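Long-range contact in putative hemoglobin-like oxygen-binding protein (Pseudoalteromonas haloplanktis, PDB 4UUR), which probably binds oxygen at a heme iron, as a group II truncated hemoglobin from a cold-adapted Antarctic marine bacterium: residues A[41-46]-A[64-69]. Sequence-based numbering, arbitrary orientation.
Sequences FYDIMA and RIRQVF. With HEM (protoporphyrin IX containing Fe), chain C.
The Tyr42 ring has Ile65 CG2 over one face, offset toward the rim, Phe41 CD2 over the centre of the opposite face, and Phe69 CB at its edge, 3.8 Å from Tyr42 CE2. The same edge turns toward the face of Phe69 in an offset edge-to-face pair, centroids 5.7 Å apart and planes at 78°. The guanidinium of Arg66 is a second flat group, with Tyr42 CB over the centre of one face, 3.7 Å from Arg66 CZ. The side chains of Tyr42 and Arg66 run past each other in opposite directions. With Tyr42 CG beside the backbone N (chi1 -73°) and anti to the carbonyl carbon, the ring reaches across to helix 63-76, where the hydroxyl OH lies 3.2 Å from Ile65 CG1. Phe41 completes the aromatic cluster, its CD2 lying 4.0 Å from Phe69 CE2; it also touches helix 103-120, its ring meeting that of Trp109.

At the more exposed end of the contact a salt bridge takes over. Arg66, extended from CG to NE, brings NH2 to 2.6 Å from Asp43 OD1; the donor comes nearly along the carboxylate C-O axis, while OD1 sits tilted out of the guanidinium plane. NH1 adds a weak bond to the same oxygen and also hydrogen-bonds Asn39 OD1. A methionine in place of Arg66 would probably leave the Asp43 carboxylate without its charged mate and Asn39 OD1 without this donor.

On the heme side, Ile65 CD1 packs 3.6 Å from HEM CBA and Phe69 CE1 4.0 Å from HEM CHD. Helices 31-45 and 63-76, running at 140° to each other in these segments, correspond to B and E of the globin fold, and their packing is the distal helix pair of the truncated-hemoglobin 2/2 sandwich, with Ile65, Val68 and Phe69 lining the pocket on the side where water binds the iron.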
loop_
_atom_site.group_PDB
_atom_site.type_symbol
_atom_site.label_atom_id
_atom_site.label_comp_id
_atom_site.label_asym_id
_atom_site.label_seq_id
_atom_site.Cartn_x
_atom_site.Cartn_y
_atom_site.Cartn_z
ATOM N N PHE A 41 6.045 0.355 -4.906
ATOM C CA PHE A 41 4.612 0.359 -5.215
ATOM C C PHE A 41 4.253 1.498 -6.171
ATOM O O PHE A 41 3.660 1.266 -7.212
ATOM C CB PHE A 41 3.787 0.480 -3.905
ATOM C CG PHE A 41 2.300 0.522 -4.121
ATOM C CD1 PHE A 41 1.620 -0.569 -4.634
ATOM C CD2 PHE A 41 1.590 1.658 -3.861
ATOM C CE1 PHE A 41 0.263 -0.515 -4.861
ATOM C CE2 PHE A 41 0.232 1.704 -4.052
ATOM C CZ PHE A 41 -0.435 0.611 -4.535
ATOM N N TYR A 42 4.632 2.722 -5.814
ATOM C CA TYR A 42 4.321 3.891 -6.629
ATOM C C TYR A 42 5.186 3.928 -7.879
ATOM O O TYR A 42 4.762 4.412 -8.927
ATOM C CB TYR A 42 4.497 5.164 -5.762
ATOM C CG TYR A 42 3.359 5.295 -4.736
ATOM C CD1 TYR A 42 2.042 5.447 -5.161
ATOM C CD2 TYR A 42 3.594 5.217 -3.388
ATOM C CE1 TYR A 42 0.980 5.494 -4.260
ATOM C CE2 TYR A 42 2.555 5.314 -2.462
ATOM C CZ TYR A 42 1.230 5.447 -2.906
ATOM O OH TYR A 42 0.162 5.519 -2.024
ATOM N N ASP A 43 6.402 3.414 -7.785
ATOM C CA ASP A 43 7.268 3.373 -8.945
ATOM C C ASP A 43 6.655 2.570 -10.072
ATOM O O ASP A 43 6.707 2.967 -11.239
ATOM C CB ASP A 43 8.608 2.801 -8.537
ATOM C CG ASP A 43 9.551 3.878 -7.957
ATOM O OD1 ASP A 43 9.188 5.083 -7.953
ATOM O OD2 ASP A 43 10.658 3.503 -7.550
ATOM N N ILE A 44 6.031 1.459 -9.695
ATOM C CA ILE A 44 5.384 0.553 -10.622
ATOM C C ILE A 44 4.047 1.129 -11.075
ATOM O O ILE A 44 3.726 1.080 -12.274
ATOM C CB ILE A 44 5.167 -0.812 -9.967
ATOM C CG1 ILE A 44 6.513 -1.536 -9.854
ATOM C CG2 ILE A 44 4.126 -1.638 -10.713
ATOM C CD1 ILE A 44 6.479 -2.730 -8.937
ATOM N N MET A 45 3.278 1.675 -10.122
ATOM C CA MET A 45 1.994 2.256 -10.435
ATOM C C MET A 45 2.119 3.324 -11.506
ATOM O O MET A 45 1.232 3.442 -12.369
ATOM C CB MET A 45 1.367 2.914 -9.201
ATOM C CG MET A 45 0.010 3.592 -9.462
ATOM S SD MET A 45 -0.593 4.580 -8.092
ATOM C CE MET A 45 -0.818 3.360 -6.786
ATOM N N ALA A 46 3.187 4.125 -11.396
ATOM C CA ALA A 46 3.390 5.306 -12.230
ATOM C C ALA A 46 3.817 5.008 -13.687
ATOM O O ALA A 46 3.875 5.910 -14.529
ATOM C CB ALA A 46 4.396 6.258 -11.572
ATOM N N ARG A 64 4.444 13.473 -1.336
ATOM C CA ARG A 64 3.747 13.397 -0.047
ATOM C C ARG A 64 3.089 12.033 0.173
ATOM O O ARG A 64 3.178 11.511 1.300
ATOM C CB ARG A 64 2.732 14.559 0.101
ATOM C CG ARG A 64 1.400 14.292 0.796
ATOM C CD ARG A 64 1.424 14.579 2.300
ATOM N NE ARG A 64 0.161 15.083 2.908
ATOM C CZ ARG A 64 -1.098 14.779 2.555
ATOM N NH1 ARG A 64 -1.391 13.941 1.568
ATOM N NH2 ARG A 64 -2.099 15.331 3.222
ATOM N N ILE A 65 2.406 11.487 -0.856
ATOM C CA ILE A 65 1.730 10.199 -0.692
ATOM C C ILE A 65 2.741 9.040 -0.547
ATOM O O ILE A 65 2.468 8.064 0.156
ATOM C CB ILE A 65 0.718 9.922 -1.840
ATOM C CG1 ILE A 65 -0.103 8.686 -1.563
ATOM C CG2 ILE A 65 1.425 9.697 -3.169
ATOM C CD1 ILE A 65 -0.881 8.759 -0.285
ATOM N N ARG A 66 3.894 9.138 -1.223
ATOM C CA ARG A 66 4.960 8.189 -0.983
ATOM C C ARG A 66 5.303 8.142 0.532
ATOM O O ARG A 66 5.345 7.050 1.142
ATOM C CB ARG A 66 6.193 8.540 -1.781
ATOM C CG ARG A 66 6.091 8.165 -3.233
ATOM C CD ARG A 66 7.337 8.632 -3.984
ATOM N NE ARG A 66 7.290 8.295 -5.405
ATOM C CZ ARG A 66 7.645 7.122 -5.963
ATOM N NH1 ARG A 66 8.102 6.100 -5.258
ATOM N NH2 ARG A 66 7.554 6.966 -7.250
ATOM N N GLN A 67 5.523 9.326 1.103
ATOM C CA GLN A 67 5.898 9.502 2.504
ATOM C C GLN A 67 4.763 9.054 3.428
ATOM O O GLN A 67 4.962 8.283 4.359
ATOM C CB GLN A 67 6.263 10.967 2.750
ATOM C CG GLN A 67 6.498 11.396 4.204
ATOM C CD GLN A 67 7.605 10.618 4.889
ATOM O OE1 GLN A 67 8.699 10.408 4.332
ATOM N NE2 GLN A 67 7.328 10.172 6.108
ATOM N N VAL A 68 3.551 9.502 3.148
ATOM C CA VAL A 68 2.397 9.114 3.972
ATOM C C VAL A 68 2.177 7.619 3.961
ATOM O O VAL A 68 2.000 7.021 5.008
ATOM C CB VAL A 68 1.115 9.835 3.528
ATOM C CG1 VAL A 68 -0.116 9.250 4.204
ATOM C CG2 VAL A 68 1.220 11.307 3.883
ATOM N N PHE A 69 2.167 6.996 2.778
ATOM C CA PHE A 69 1.967 5.543 2.693
ATOM C C PHE A 69 3.051 4.824 3.487
ATOM O O PHE A 69 2.758 3.851 4.149
ATOM C CB PHE A 69 2.004 5.065 1.245
ATOM C CG PHE A 69 1.598 3.628 1.058
ATOM C CD1 PHE A 69 0.397 3.157 1.532
ATOM C CD2 PHE A 69 2.379 2.773 0.350
ATOM C CE1 PHE A 69 0.010 1.835 1.368
ATOM C CE2 PHE A 69 1.996 1.483 0.103
ATOM C CZ PHE A 69 0.810 1.001 0.623
HETATM C CHA HEM C . -4.676 7.489 -0.096
HETATM C CHB HEM C . -6.550 5.134 -3.924
HETATM C CHC HEM C . -6.371 1.044 -1.313
HETATM C CHD HEM C . -3.674 3.275 1.935
HETATM C C1A HEM C . -5.222 7.212 -1.336
HETATM C C2A HEM C . -5.464 8.160 -2.332
HETATM C C3A HEM C . -5.965 7.491 -3.408
HETATM C C4A HEM C . -6.063 6.117 -3.090
HETATM C CMA HEM C . -6.379 8.107 -4.739
HETATM C CAA HEM C . -5.231 9.656 -2.268
HETATM C CBA HEM C . -3.787 10.023 -1.932
HETATM C CGA HEM C . -3.288 11.316 -2.544
HETATM O O1A HEM C . -3.110 11.514 -3.764
HETATM O O2A HEM C . -2.985 12.221 -1.750
HETATM C C1B HEM C . -6.699 3.801 -3.511
HETATM C C2B HEM C . -7.421 2.804 -4.235
HETATM C C3B HEM C . -7.381 1.651 -3.493
HETATM C C4B HEM C . -6.661 2.008 -2.274
HETATM C CMB HEM C . -8.030 3.040 -5.606
HETATM C CAB HEM C . -7.913 0.256 -3.602
HETATM C CBB HEM C . -8.771 -0.079 -4.508
HETATM C C1C HEM C . -5.532 1.240 -0.223
HETATM C C2C HEM C . -5.050 0.258 0.656
HETATM C C3C HEM C . -4.299 0.922 1.596
HETATM C C4C HEM C . -4.299 2.292 1.243
HETATM C CMC HEM C . -5.381 -1.226 0.570
HETATM C CAC HEM C . -3.519 0.408 2.743
HETATM C CBC HEM C . -3.305 -0.889 2.934
HETATM C C1D HEM C . -3.809 4.591 1.620
HETATM C C2D HEM C . -3.277 5.620 2.509
HETATM C C3D HEM C . -3.555 6.775 1.944
HETATM C C4D HEM C . -4.270 6.457 0.718
HETATM C CMD HEM C . -2.566 5.470 3.826
HETATM C CAD HEM C . -3.257 8.152 2.511
HETATM C CBD HEM C . -4.550 8.585 3.209
HETATM C CGD HEM C . -4.455 9.925 3.948
HETATM O O1D HEM C . -3.469 10.670 3.847
HETATM O O2D HEM C . -5.375 10.332 4.685
HETATM N NA HEM C . -5.557 5.950 -1.840
HETATM N NB HEM C . -6.281 3.264 -2.382
HETATM N NC HEM C . -5.041 2.436 0.133
HETATM N ND HEM C . -4.344 5.119 0.543
HETATM FE FE HEM C . -5.273 4.241 -0.838
HETATM O O HOH W 1 -3.360 4.014 -1.885
#